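PDB 3K9U: spermidine N(1)-acetyltransferase from Thermoplasma acidophilum, which transfers an acetyl group from acetyl-CoA to polyamines such as spermidine, protecting the cell against polyamine toxicity. Local coordinates for residues 123-129 / 150-156; 15-20 / 74-78; 8-13 / 54-58; 20-25 / 36-41. All coordinates share one frame; numbering follows the deposited sequence.

Contact 1 of 4, residues 123-129 / 150-156; sequences CRLYVHR and GSDFIME
Ile154 lies alongside Tyr126 and sets its CG1 over one face of the phenol ring, toward the rim, 4.1 Å from the ring centroid: a CH-pi contact. Asp152 reaches the same ring at its edge with OD2, the carboxylate turned 81° from the ring plane. The CG2 branch of Ile154, anti to the backbone N, leads the other way and touches Arg124 NH1 at 3.4 Å. That guanidinium, brought round by a bend at chi3, takes Glu156 OE2 at its edge in a long salt bridge (NH1 to OE2 3.6 Å). Arg124, Tyr126, Ile154 and Glu156 share one face of two antiparallel strands of the GNAT sheet, which are held by paired backbone bonds between Leu125 and Met155 and between Val127 and Phe153. On the other face, Leu125 and Met155 lie side by side, and Met155 SD meets Val127 CG1 at 3.8 Å; helix 132-139 packs there through Phe135 and Tyr138, the latter probably the proton donor. Past the strand end, Arg129 N bonds to Ser151 O (3.0 Å), and Arg129 CB sits over the Phe153 ring, 3.9 Å from its centroid. The His128 ring, whose ND1 bonds to Gln130 N, has Ser151 O over the centre of one face.

Contact 2 of 4, residues 15-20 / 74-78; sequences TLIEVA and LIGFI
Val19, on helix 13-27, points toward strand 73-83, with CG2 3.5 Å from Leu74 O and CG1 3.8 Å from Ile75 O. The contact is helix-on-sheet packing of the GNAT fold: the axes cross at 79° and come within 8.0 Å, and residues from successive turns (Thr15 and Leu16, then Val19 and Ala20) meet the strand. Leu16 adds the next point of contact. Its CG is anti to the backbone N (chi1 -171°), which swings CD1 toward the sheet until it meets Leu74 CD2, at 3.8 Å, and comes obliquely onto the Phe77 ring, nearest CD1. Leu16 and Phe77 cross at about a right angle. Val19 CG1 and Ala20 N reach the ring at its edge instead, and Ala20 CB stands 4.2 Å from CE1. Were Phe77 a serine, Leu16 CD1, Val19 CG1 and Ala20 CB would probably lose their common ring and a gap would open between helix and strand. Behind this first shell, Tyr45 backs both Ala20 and Phe77, Tyr93 and Arg91 flank Phe77 from the neighbouring strand, and Leu50 of helix 47-59 supports Leu16. Within strand 73-83, Ile75 and Gly76 both face Ala68 in a classic beta bulge. At the outer end of the contact, Thr15 OG1, weakly bonded to Asp12 O, rests 3.7 Å from Leu74 CB.

Contact 3 of 4, residues 8-13 / 54-58; sequences LSIEDL and IVRSQ
Gln58 reaches across to the loop and donates NE2 to Leu8 O at 2.8 Å. The bond is fairly straight (154° at the hydrogen): NE2 comes in the plane of the carbonyl, and Leu8 O lies close to the plane of the amide, so the bond fixes how the amide is turned. A bend at chi2 (95°) brings the group back toward the loop. A leucine here would probably deprive Leu8 O of this donor and leave the oxygen relying more on a weak water bond. That water donates to Ser57 OG at 2.6 Å and only weakly to Leu8 O. The Ser57 hydroxyl in turn donates to Ile54 O, bending back onto its own helix. The loop has polar bonds of its own: Asp12 OD2 accepts Ser9 N at 2.9 Å, on its anti side, while Asp12 N bonds to Ser9 O, so Ser9 and Asp12 are joined twice, closing the short 3-10 turn before helix 13-27. This is the link of the GNAT fold between strand 3-7 and its first helix, packed here against the C-terminal part of helix 47-59. The apolar part of the contact centres on Ile54, which points at the loop. Its CG2 branch lies against the backbone, 3.6 Å from Ser9 C, and its other branch carries CD1 to Leu13 CD1 at 4.3 Å. Ile10 CG2 faces two methyls of the helix, 4.3 Å from Ile54 CG2 and 4.4 Å from Val55 CG2. Leu8 packs its side chain on Phe65, Leu74 and Phe77 of the sheet.

Contact 4 of 4, residues 20-25 / 36-41; sequences ARESWK and YIESWI
Ala20 O accepts the helix bond from Trp24 N at 2.8 Å and at the same time lies 4.0 Å from Ile41 CD1 across the contact. Helices 13-27 and 34-44 run antiparallel here, at 156° with axes 10.2 Å apart, forming the antiparallel helix pair that follows the first strand of the GNAT fold. Trp24 is buried between them. Its six-membered ring stacks face to face on the five-membered ring of Trp40, centroids 3.8 Å apart and planes inclined by 17°. With chi1 at -169°, CG opposite the backbone N, the Trp40 indole swings out from its helix over Trp24. Other groups meet Trp24 differently: Tyr36 CE2 comes at the edge of the ring, 4.2 Å from CZ3, while Ile41 runs antiparallel to the Trp24 side chain, its CD1 3.8 Å from Trp24 CB. Tyr93, which binds acetyl-CoA, and Tyr28 also meet the Trp24 ring, and Lys44 makes a cation-pi contact with Trp40. The neighbouring Ser23 touches acetyl-CoA, and its OG bonds to Leu94 O, joining this helix to the cofactor-binding strand. Lys25 and Ile37 meet through their aliphatic parts at the end where the helices are connected. At the other end Arg21, its NE salt-bridged to Glu18 OE1, lays one face of its guanidinium over Ile41, with NH1 3.5 Å from CG2.

How the contacts relate
Contacts 2 and 3 pack against each other: their centres are 12 Å apart and they touch where Leu74 CD1 meets Leu8 CD2 (3.8 Å) and Leu16 CD2 meets Ile54 CD1 (4.2 Å). Contact 4 continues along helix 13-27 from contact 2, sharing Ala20, so that one helix packs on the sheet first and on helix 34-44 next. Contact 1 lies on the opposite side of the chain's centre from contacts 2 and 3, its centre about 22 Å from that of contact 2, though both use the same sheet. Acetyl-CoA touches Ser23 of contact 4 and Tyr126 of contact 1, whereas Leu8 of contact 3 has its side chain about 13 Å from the cofactor.

Contact 1 of 4, residues 123-129 / 150-156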
loop_
_atom_site.group_PDB
_atom_site.type_symbol
_atom_site.label_atom_id
_atom_site.label_comp_id
_atom_site.label_asym_id
_atom_site.label_seq_id
_atom_site.Cartn_x
_atom_site.Cartn_y
_atom_site.Cartn_z
ATOM N N CYS A 123 3.804 27.539 -0.772
ATOM C CA CYS A 123 4.613 26.357 -0.573
ATOM C C CYS A 123 4.937 25.740 -1.915
ATOM O O CYS A 123 4.038 25.530 -2.720
ATOM C CB CYS A 123 3.856 25.342 0.278
ATOM S SG CYS A 123 4.852 23.870 0.661
ATOM N N ARG A 124 6.209 25.446 -2.174
ATOM C CA ARG A 124 6.582 24.771 -3.417
ATOM C C ARG A 124 7.230 23.444 -3.152
ATOM O O ARG A 124 7.678 23.176 -2.044
ATOM C CB ARG A 124 7.479 25.651 -4.310
ATOM C CG ARG A 124 8.701 26.241 -3.647
ATOM C CD ARG A 124 9.307 27.422 -4.440
ATOM N NE ARG A 124 10.405 26.972 -5.296
ATOM C CZ ARG A 124 10.319 26.760 -6.608
ATOM N NH1 ARG A 124 9.173 26.978 -7.260
ATOM N NH2 ARG A 124 11.396 26.329 -7.275
ATOM N N LEU A 125 7.254 22.594 -4.169
ATOM C CA LEU A 125 7.860 21.288 -4.040
ATOM C C LEU A 125 8.279 20.748 -5.398
ATOM O O LEU A 125 7.738 21.161 -6.425
ATOM C CB LEU A 125 6.893 20.332 -3.345
ATOM C CG LEU A 125 5.594 19.936 -4.076
ATOM C CD1 LEU A 125 5.834 18.768 -5.075
ATOM C CD2 LEU A 125 4.468 19.595 -3.116
ATOM N N TYR A 126 9.251 19.828 -5.393
ATOM C CA TYR A 126 9.624 19.084 -6.585
ATOM C C TYR A 126 9.180 17.629 -6.377
ATOM O O TYR A 126 9.439 17.035 -5.342
ATOM C CB TYR A 126 11.154 19.126 -6.801
ATOM C CG TYR A 126 11.753 20.504 -7.097
ATOM C CD1 TYR A 126 12.474 20.747 -8.267
ATOM C CD2 TYR A 126 11.610 21.543 -6.200
ATOM C CE1 TYR A 126 13.040 22.017 -8.540
ATOM C CE2 TYR A 126 12.167 22.795 -6.449
ATOM C CZ TYR A 126 12.868 23.040 -7.622
ATOM O OH TYR A 126 13.376 24.312 -7.821
ATOM N N VAL A 127 8.498 17.070 -7.367
ATOM C CA VAL A 127 8.138 15.663 -7.388
ATOM C C VAL A 127 8.532 15.093 -8.767
ATOM O O VAL A 127 8.382 15.767 -9.825
ATOM C CB VAL A 127 6.629 15.480 -7.133
ATOM C CG1 VAL A 127 5.801 16.271 -8.133
ATOM C CG2 VAL A 127 6.214 13.970 -7.138
ATOM N N HIS A 128 9.077 13.894 -8.765
ATOM C CA HIS A 128 9.426 13.211 -10.020
ATOM C C HIS A 128 8.126 12.944 -10.812
ATOM O O HIS A 128 7.141 12.475 -10.262
ATOM C CB HIS A 128 10.136 11.881 -9.738
ATOM C CG HIS A 128 10.860 11.308 -10.923
ATOM N ND1 HIS A 128 10.207 10.795 -12.017
ATOM C CD2 HIS A 128 12.185 11.139 -11.165
ATOM C CE1 HIS A 128 11.089 10.357 -12.898
ATOM N NE2 HIS A 128 12.298 10.558 -12.407
ATOM N N ARG A 129 8.155 13.245 -12.097
ATOM C CA ARG A 129 6.995 13.091 -12.970
ATOM C C ARG A 129 6.472 11.665 -13.094
ATOM O O ARG A 129 5.305 11.496 -13.367
ATOM C CB ARG A 129 7.321 13.642 -14.357
ATOM C CG ARG A 129 8.269 12.742 -15.173
ATOM C CD ARG A 129 9.250 13.575 -16.000
ATOM N NE ARG A 129 8.640 14.213 -17.157
ATOM C CZ ARG A 129 8.950 15.428 -17.622
ATOM N NH1 ARG A 129 8.312 15.892 -18.706
ATOM N NH2 ARG A 129 9.861 16.195 -17.017
ATOM N N GLY A 150 14.175 19.252 -15.319
ATOM C CA GLY A 150 14.707 17.905 -15.576
ATOM C C GLY A 150 13.583 16.881 -15.546
ATOM O O GLY A 150 12.560 17.065 -16.206
ATOM N N SER A 151 13.737 15.837 -14.729
ATOM C CA SER A 151 12.687 14.814 -14.597
ATOM C C SER A 151 11.602 15.141 -13.549
ATOM O O SER A 151 10.678 14.366 -13.371
ATOM C CB SER A 151 13.318 13.452 -14.314
ATOM O OG SER A 151 14.046 13.515 -13.117
ATOM N N ASP A 152 11.701 16.282 -12.876
ATOM C CA ASP A 152 10.693 16.712 -11.921
ATOM C C ASP A 152 9.648 17.697 -12.453
ATOM O O ASP A 152 9.893 18.477 -13.383
ATOM C CB ASP A 152 11.356 17.446 -10.771
ATOM C CG ASP A 152 12.363 16.609 -10.022
ATOM O OD1 ASP A 152 12.312 15.365 -10.093
ATOM O OD2 ASP A 152 13.194 17.231 -9.334
ATOM N N PHE A 153 8.494 17.682 -11.794
ATOM C CA PHE A 153 7.513 18.743 -11.883
ATOM C C PHE A 153 7.635 19.651 -10.659
ATOM O O PHE A 153 7.730 19.175 -9.521
ATOM C CB PHE A 153 6.092 18.166 -11.854
ATOM C CG PHE A 153 5.656 17.488 -13.102
ATOM C CD1 PHE A 153 4.866 16.356 -13.022
ATOM C CD2 PHE A 153 5.960 17.991 -14.339
ATOM C CE1 PHE A 153 4.415 15.717 -14.166
ATOM C CE2 PHE A 153 5.538 17.348 -15.475
ATOM C CZ PHE A 153 4.764 16.208 -15.383
ATOM N N ILE A 154 7.542 20.948 -10.886
ATOM C CA ILE A 154 7.557 21.905 -9.797
ATOM C C ILE A 154 6.094 22.238 -9.488
ATOM O O ILE A 154 5.356 22.652 -10.378
ATOM C CB ILE A 154 8.348 23.196 -10.181
ATOM C CG1 ILE A 154 9.823 22.872 -10.432
ATOM C CG2 ILE A 154 8.211 24.282 -9.092
ATOM C CD1 ILE A 154 10.621 24.016 -11.077
ATOM N N MET A 155 5.667 22.032 -8.248
ATOM C CA MET A 155 4.289 22.337 -7.878
ATOM C C MET A 155 4.226 23.426 -6.819
ATOM O O MET A 155 5.142 23.576 -6.028
ATOM C CB MET A 155 3.564 21.086 -7.377
ATOM C CG MET A 155 3.611 19.932 -8.347
ATOM S SD MET A 155 2.755 18.453 -7.762
ATOM C CE MET A 155 1.024 18.865 -8.093
ATOM N N GLU A 156 3.132 24.174 -6.825
ATOM C CA GLU A 156 2.899 25.248 -5.889
ATOM C C GLU A 156 1.484 25.211 -5.379
ATOM O O GLU A 156 0.563 24.829 -6.093
ATOM C CB GLU A 156 3.194 26.640 -6.515
ATOM C CG GLU A 156 4.661 26.793 -6.972
ATOM C CD GLU A 156 5.035 28.185 -7.547
ATOM O OE1 GLU A 156 4.427 29.227 -7.174
ATOM O OE2 GLU A 156 5.966 28.208 -8.387
#

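Contact 2 of 4, residues 15-20 / 74-78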
loop_
_atom_site.group_PDB
_atom_site.type_symbol
_atom_site.label_atom_id
_atom_site.label_comp_id
_atom_site.label_asym_id
_atom_site.label_seq_id
_atom_site.Cartn_x
_atom_site.Cartn_y
_atom_site.Cartn_z
ATOM N N THR A 15 15.321 4.352 13.156
ATOM C CA THR A 15 14.043 3.968 12.566
ATOM C C THR A 15 13.758 4.882 11.357
ATOM O O THR A 15 13.247 4.432 10.321
ATOM C CB THR A 15 12.898 3.910 13.624
ATOM O OG1 THR A 15 12.720 5.191 14.221
ATOM C CG2 THR A 15 13.227 2.922 14.749
ATOM N N LEU A 16 14.174 6.142 11.453
ATOM C CA LEU A 16 14.060 7.077 10.318
ATOM C C LEU A 16 14.800 6.585 9.050
ATOM O O LEU A 16 14.243 6.622 7.935
ATOM C CB LEU A 16 14.516 8.466 10.736
ATOM C CG LEU A 16 14.280 9.628 9.753
ATOM C CD1 LEU A 16 12.828 9.970 9.629
ATOM C CD2 LEU A 16 15.034 10.847 10.242
ATOM N N ILE A 17 16.004 6.042 9.224
ATOM C CA ILE A 17 16.744 5.464 8.096
ATOM C C ILE A 17 15.977 4.302 7.473
ATOM O O ILE A 17 15.927 4.183 6.252
ATOM C CB ILE A 17 18.127 5.019 8.502
ATOM C CG1 ILE A 17 18.965 6.220 8.973
ATOM C CG2 ILE A 17 18.880 4.280 7.344
ATOM C CD1 ILE A 17 20.280 5.753 9.650
ATOM N N GLU A 18 15.338 3.472 8.293
ATOM C CA GLU A 18 14.617 2.318 7.758
ATOM C C GLU A 18 13.336 2.681 7.025
ATOM O O GLU A 18 13.044 2.112 6.003
ATOM C CB GLU A 18 14.331 1.286 8.839
ATOM C CG GLU A 18 15.578 0.526 9.363
ATOM C CD GLU A 18 16.726 0.401 8.342
ATOM O OE1 GLU A 18 16.502 -0.153 7.237
ATOM O OE2 GLU A 18 17.861 0.857 8.657
ATOM N N VAL A 19 12.577 3.627 7.554
ATOM C CA VAL A 19 11.422 4.158 6.875
ATOM C C VAL A 19 11.814 4.710 5.477
ATOM O O VAL A 19 11.259 4.293 4.434
ATOM C CB VAL A 19 10.792 5.287 7.735
ATOM C CG1 VAL A 19 9.737 6.041 6.966
ATOM C CG2 VAL A 19 10.222 4.716 9.057
ATOM N N ALA A 20 12.774 5.630 5.467
ATOM C CA ALA A 20 13.307 6.204 4.238
ATOM C C ALA A 20 13.707 5.100 3.294
ATOM O O ALA A 20 13.295 5.080 2.116
ATOM C CB ALA A 20 14.512 7.057 4.536
ATOM N N LEU A 74 7.693 4.985 14.695
ATOM C CA LEU A 74 7.883 5.946 13.599
ATOM C C LEU A 74 7.595 5.272 12.251
ATOM O O LEU A 74 8.269 4.312 11.897
ATOM C CB LEU A 74 9.314 6.534 13.597
ATOM C CG LEU A 74 9.540 7.635 12.539
ATOM C CD1 LEU A 74 8.819 8.939 12.925
ATOM C CD2 LEU A 74 11.007 7.927 12.333
ATOM N N ILE A 75 6.609 5.758 11.492
ATOM C CA ILE A 75 6.355 5.164 10.182
ATOM C C ILE A 75 6.384 6.147 8.999
ATOM O O ILE A 75 6.030 5.778 7.884
ATOM C CB ILE A 75 5.059 4.354 10.157
ATOM C CG1 ILE A 75 3.835 5.169 10.638
ATOM C CG2 ILE A 75 5.218 3.053 11.026
ATOM C CD1 ILE A 75 3.335 6.341 9.691
ATOM N N GLY A 76 6.757 7.404 9.239
ATOM C CA GLY A 76 6.794 8.402 8.164
ATOM C C GLY A 76 7.340 9.713 8.685
ATOM O O GLY A 76 7.467 9.897 9.911
ATOM N N PHE A 77 7.678 10.624 7.783
ATOM C CA PHE A 77 8.154 11.937 8.203
ATOM C C PHE A 77 7.980 12.976 7.125
ATOM O O PHE A 77 7.759 12.638 5.998
ATOM C CB PHE A 77 9.639 11.855 8.571
ATOM C CG PHE A 77 10.522 11.401 7.425
ATOM C CD1 PHE A 77 10.743 10.040 7.187
ATOM C CD2 PHE A 77 11.096 12.311 6.573
ATOM C CE1 PHE A 77 11.545 9.611 6.122
ATOM C CE2 PHE A 77 11.897 11.887 5.510
ATOM C CZ PHE A 77 12.124 10.527 5.291
ATOM N N ILE A 78 8.135 14.243 7.487
ATOM C CA ILE A 78 8.026 15.332 6.550
ATOM C C ILE A 78 9.081 16.368 6.894
ATOM O O ILE A 78 9.394 16.563 8.066
ATOM C CB ILE A 78 6.605 15.950 6.576
ATOM C CG1 ILE A 78 6.389 16.833 5.343
ATOM C CG2 ILE A 78 6.366 16.709 7.890
ATOM C CD1 ILE A 78 4.977 17.511 5.233
#

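Contact 3 of 4, residues 8-13 / 54-58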
loop_
_atom_site.group_PDB
_atom_site.type_symbol
_atom_site.label_atom_id
_atom_site.label_comp_id
_atom_site.label_asym_id
_atom_site.label_seq_id
_atom_site.Cartn_x
_atom_site.Cartn_y
_atom_site.Cartn_z
ATOM N N LEU A 8 10.936 15.374 15.350
ATOM C CA LEU A 8 11.855 14.251 15.434
ATOM C C LEU A 8 12.971 14.592 16.396
ATOM O O LEU A 8 13.273 15.767 16.609
ATOM C CB LEU A 8 12.418 13.929 14.064
ATOM C CG LEU A 8 11.333 13.359 13.153
ATOM C CD1 LEU A 8 11.712 13.545 11.690
ATOM C CD2 LEU A 8 11.092 11.913 13.508
ATOM N N SER A 9 13.564 13.568 16.991
ATOM C CA SER A 9 14.646 13.760 17.923
ATOM C C SER A 9 15.659 12.676 17.626
ATOM O O SER A 9 15.394 11.791 16.784
ATOM C CB SER A 9 14.149 13.686 19.380
ATOM O OG SER A 9 13.964 12.338 19.776
ATOM N N ILE A 10 16.815 12.742 18.291
ATOM C CA ILE A 10 17.927 11.886 17.872
ATOM C C ILE A 10 17.632 10.389 18.129
ATOM O O ILE A 10 18.173 9.519 17.450
ATOM C CB ILE A 10 19.308 12.312 18.477
ATOM C CG1 ILE A 10 19.562 11.669 19.833
ATOM C CG2 ILE A 10 19.457 13.849 18.562
ATOM C CD1 ILE A 10 20.879 12.130 20.419
ATOM N N GLU A 11 16.770 10.089 19.089
ATOM C CA GLU A 11 16.351 8.694 19.316
ATOM C C GLU A 11 15.548 8.119 18.139
ATOM O O GLU A 11 15.421 6.909 18.015
ATOM C CB GLU A 11 15.563 8.532 20.622
ATOM C CG GLU A 11 14.673 9.698 20.961
ATOM C CD GLU A 11 13.570 9.363 21.941
ATOM O OE1 GLU A 11 13.815 8.617 22.925
ATOM O OE2 GLU A 11 12.448 9.877 21.723
ATOM N N ASP A 12 15.043 8.981 17.260
ATOM C CA ASP A 12 14.336 8.521 16.073
ATOM C C ASP A 12 15.282 8.132 14.934
ATOM O O ASP A 12 14.826 7.714 13.881
ATOM C CB ASP A 12 13.341 9.588 15.598
ATOM C CG ASP A 12 12.295 9.917 16.651
ATOM O OD1 ASP A 12 11.697 8.971 17.217
ATOM O OD2 ASP A 12 12.071 11.117 16.927
ATOM N N LEU A 13 16.585 8.236 15.139
ATOM C CA LEU A 13 17.527 8.157 14.023
ATOM C C LEU A 13 17.493 6.849 13.229
ATOM O O LEU A 13 17.386 6.855 11.985
ATOM C CB LEU A 13 18.960 8.401 14.519
ATOM C CG LEU A 13 20.040 8.267 13.445
ATOM C CD1 LEU A 13 19.997 9.455 12.507
ATOM C CD2 LEU A 13 21.380 8.138 14.115
ATOM N N ILE A 54 18.602 16.527 12.066
ATOM C CA ILE A 54 17.698 16.453 13.203
ATOM C C ILE A 54 18.060 17.530 14.225
ATOM O O ILE A 54 17.154 18.213 14.711
ATOM C CB ILE A 54 17.713 15.032 13.843
ATOM C CG1 ILE A 54 17.100 13.992 12.884
ATOM C CG2 ILE A 54 16.987 14.998 15.184
ATOM C CD1 ILE A 54 17.194 12.525 13.413
ATOM N N VAL A 55 19.357 17.706 14.545
ATOM C CA VAL A 55 19.751 18.713 15.544
ATOM C C VAL A 55 19.457 20.129 15.067
ATOM O O VAL A 55 18.964 20.944 15.842
ATOM C CB VAL A 55 21.234 18.603 16.008
ATOM C CG1 VAL A 55 21.615 19.759 17.025
ATOM C CG2 VAL A 55 21.482 17.238 16.639
ATOM N N ARG A 56 19.739 20.404 13.794
ATOM C CA ARG A 56 19.407 21.697 13.177
ATOM C C ARG A 56 17.923 21.992 13.308
ATOM O O ARG A 56 17.537 23.104 13.687
ATOM C CB ARG A 56 19.784 21.722 11.679
ATOM C CG ARG A 56 21.276 21.990 11.441
ATOM C CD ARG A 56 21.674 21.826 9.975
ATOM N NE ARG A 56 21.039 22.833 9.120
ATOM C CZ ARG A 56 20.143 22.592 8.150
ATOM N NH1 ARG A 56 19.732 21.351 7.832
ATOM N NH2 ARG A 56 19.649 23.631 7.464
ATOM N N SER A 57 17.105 20.981 12.998
ATOM C CA SER A 57 15.657 21.124 13.038
ATOM C C SER A 57 15.131 21.457 14.438
ATOM O O SER A 57 14.009 21.908 14.586
ATOM C CB SER A 57 14.985 19.843 12.538
ATOM O OG SER A 57 14.811 18.904 13.592
ATOM N N GLN A 58 15.950 21.240 15.460
ATOM C CA GLN A 58 15.520 21.379 16.834
ATOM C C GLN A 58 15.567 22.833 17.267
ATOM O O GLN A 58 14.720 23.278 18.034
ATOM C CB GLN A 58 16.438 20.571 17.750
ATOM C CG GLN A 58 15.712 19.741 18.778
ATOM C CD GLN A 58 15.507 18.326 18.320
ATOM O OE1 GLN A 58 16.456 17.538 18.268
ATOM N NE2 GLN A 58 14.268 17.978 18.008
HETATM O O HOH W 1 12.456 18.416 14.667
#

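Contact 4 of 4, residues 20-25 / 36-41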
loop_
_atom_site.group_PDB
_atom_site.type_symbol
_atom_site.label_atom_id
_atom_site.label_comp_id
_atom_site.label_asym_id
_atom_site.label_seq_id
_atom_site.Cartn_x
_atom_site.Cartn_y
_atom_site.Cartn_z
ATOM N N ALA A 20 12.774 5.630 5.467
ATOM C CA ALA A 20 13.307 6.204 4.238
ATOM C C ALA A 20 13.707 5.100 3.294
ATOM O O ALA A 20 13.295 5.080 2.116
ATOM C CB ALA A 20 14.512 7.057 4.536
ATOM N N ARG A 21 14.503 4.167 3.805
ATOM C CA ARG A 21 15.010 3.121 2.944
ATOM C C ARG A 21 13.834 2.403 2.272
ATOM O O ARG A 21 13.846 2.212 1.056
ATOM C CB ARG A 21 15.877 2.110 3.703
ATOM C CG ARG A 21 16.457 1.030 2.766
ATOM C CD ARG A 21 17.000 -0.205 3.514
ATOM N NE ARG A 21 17.857 0.193 4.620
ATOM C CZ ARG A 21 19.091 0.649 4.481
ATOM N NH1 ARG A 21 19.649 0.733 3.278
ATOM N NH2 ARG A 21 19.780 0.996 5.560
ATOM N N GLU A 22 12.841 2.004 3.074
ATOM C CA GLU A 22 11.730 1.187 2.570
ATOM C C GLU A 22 10.863 2.003 1.636
ATOM O O GLU A 22 10.386 1.516 0.632
ATOM C CB GLU A 22 10.856 0.639 3.713
ATOM C CG GLU A 22 11.501 -0.498 4.485
ATOM C CD GLU A 22 10.545 -1.106 5.516
ATOM O OE1 GLU A 22 10.885 -1.049 6.719
ATOM O OE2 GLU A 22 9.450 -1.615 5.121
ATOM N N SER A 23 10.674 3.269 1.967
ATOM C CA SER A 23 9.821 4.107 1.133
ATOM C C SER A 23 10.476 4.373 -0.234
ATOM O O SER A 23 9.815 4.302 -1.267
ATOM C CB SER A 23 9.477 5.396 1.857
ATOM O OG SER A 23 8.364 6.022 1.257
ATOM N N TRP A 24 11.772 4.625 -0.243
ATOM C CA TRP A 24 12.456 4.940 -1.500
ATOM C C TRP A 24 12.460 3.705 -2.404
ATOM O O TRP A 24 12.211 3.818 -3.595
ATOM C CB TRP A 24 13.907 5.433 -1.257
ATOM C CG TRP A 24 14.071 6.902 -1.366
ATOM C CD1 TRP A 24 13.625 7.847 -0.483
ATOM C CD2 TRP A 24 14.703 7.619 -2.438
ATOM N NE1 TRP A 24 13.937 9.114 -0.946
ATOM C CE2 TRP A 24 14.595 8.998 -2.144
ATOM C CE3 TRP A 24 15.336 7.230 -3.627
ATOM C CZ2 TRP A 24 15.122 9.993 -2.993
ATOM C CZ3 TRP A 24 15.852 8.220 -4.485
ATOM C CH2 TRP A 24 15.745 9.581 -4.161
ATOM N N LYS A 25 12.726 2.525 -1.842
ATOM C CA LYS A 25 12.814 1.308 -2.679
ATOM C C LYS A 25 11.460 0.986 -3.314
ATOM O O LYS A 25 11.378 0.503 -4.466
ATOM C CB LYS A 25 13.314 0.097 -1.886
ATOM C CG LYS A 25 14.799 0.133 -1.522
ATOM C CD LYS A 25 15.144 -1.133 -0.766
ATOM C CE LYS A 25 16.618 -1.315 -0.557
ATOM N NZ LYS A 25 16.878 -2.393 0.460
ATOM N N TYR A 36 21.213 3.529 -7.875
ATOM C CA TYR A 36 20.899 4.924 -7.585
ATOM C C TYR A 36 20.211 5.032 -6.231
ATOM O O TYR A 36 20.551 5.871 -5.413
ATOM C CB TYR A 36 19.979 5.516 -8.669
ATOM C CG TYR A 36 19.772 7.013 -8.553
ATOM C CD1 TYR A 36 20.572 7.907 -9.256
ATOM C CD2 TYR A 36 18.791 7.531 -7.731
ATOM C CE1 TYR A 36 20.377 9.304 -9.167
ATOM C CE2 TYR A 36 18.590 8.918 -7.615
ATOM C CZ TYR A 36 19.381 9.795 -8.344
ATOM O OH TYR A 36 19.175 11.142 -8.207
ATOM N N ILE A 37 19.233 4.156 -6.017
ATOM C CA ILE A 37 18.435 4.145 -4.778
ATOM C C ILE A 37 19.322 3.833 -3.575
ATOM O O ILE A 37 19.237 4.543 -2.575
ATOM C CB ILE A 37 17.227 3.154 -4.865
ATOM C CG1 ILE A 37 16.224 3.649 -5.921
ATOM C CG2 ILE A 37 16.563 3.003 -3.500
ATOM C CD1 ILE A 37 15.135 2.662 -6.321
ATOM N N GLU A 38 20.184 2.817 -3.686
ATOM C CA GLU A 38 21.083 2.449 -2.584
ATOM C C GLU A 38 22.126 3.544 -2.330
ATOM O O GLU A 38 22.426 3.845 -1.188
ATOM C CB GLU A 38 21.788 1.108 -2.825
ATOM C CG GLU A 38 22.361 0.417 -1.515
ATOM C CD GLU A 38 23.872 0.695 -1.201
ATOM O OE1 GLU A 38 24.626 1.142 -2.097
ATOM O OE2 GLU A 38 24.333 0.441 -0.052
ATOM N N SER A 39 22.665 4.151 -3.385
ATOM C CA SER A 39 23.595 5.265 -3.199
ATOM C C SER A 39 22.892 6.421 -2.510
ATOM O O SER A 39 23.440 7.030 -1.579
ATOM C CB SER A 39 24.235 5.714 -4.519
ATOM O OG SER A 39 25.174 4.733 -4.997
ATOM N N TRP A 40 21.664 6.694 -2.914
ATOM C CA TRP A 40 20.919 7.773 -2.290
ATOM C C TRP A 40 20.698 7.510 -0.770
ATOM O O TRP A 40 20.994 8.380 0.056
ATOM C CB TRP A 40 19.609 8.021 -3.019
ATOM C CG TRP A 40 18.932 9.288 -2.566
ATOM C CD1 TRP A 40 18.135 9.447 -1.467
ATOM C CD2 TRP A 40 18.987 10.559 -3.208
ATOM N NE1 TRP A 40 17.682 10.739 -1.390
ATOM C CE2 TRP A 40 18.192 11.448 -2.445
ATOM C CE3 TRP A 40 19.616 11.035 -4.372
ATOM C CZ2 TRP A 40 18.018 12.798 -2.798
ATOM C CZ3 TRP A 40 19.438 12.378 -4.733
ATOM C CH2 TRP A 40 18.639 13.245 -3.940
ATOM N N ILE A 41 20.236 6.312 -0.408
ATOM C CA ILE A 41 20.060 5.981 1.004
ATOM C C ILE A 41 21.405 6.052 1.767
ATOM O O ILE A 41 21.482 6.657 2.824
ATOM C CB ILE A 41 19.419 4.583 1.212
ATOM C CG1 ILE A 41 18.013 4.508 0.586
ATOM C CG2 ILE A 41 19.391 4.179 2.715
ATOM C CD1 ILE A 41 17.063 5.662 0.930
#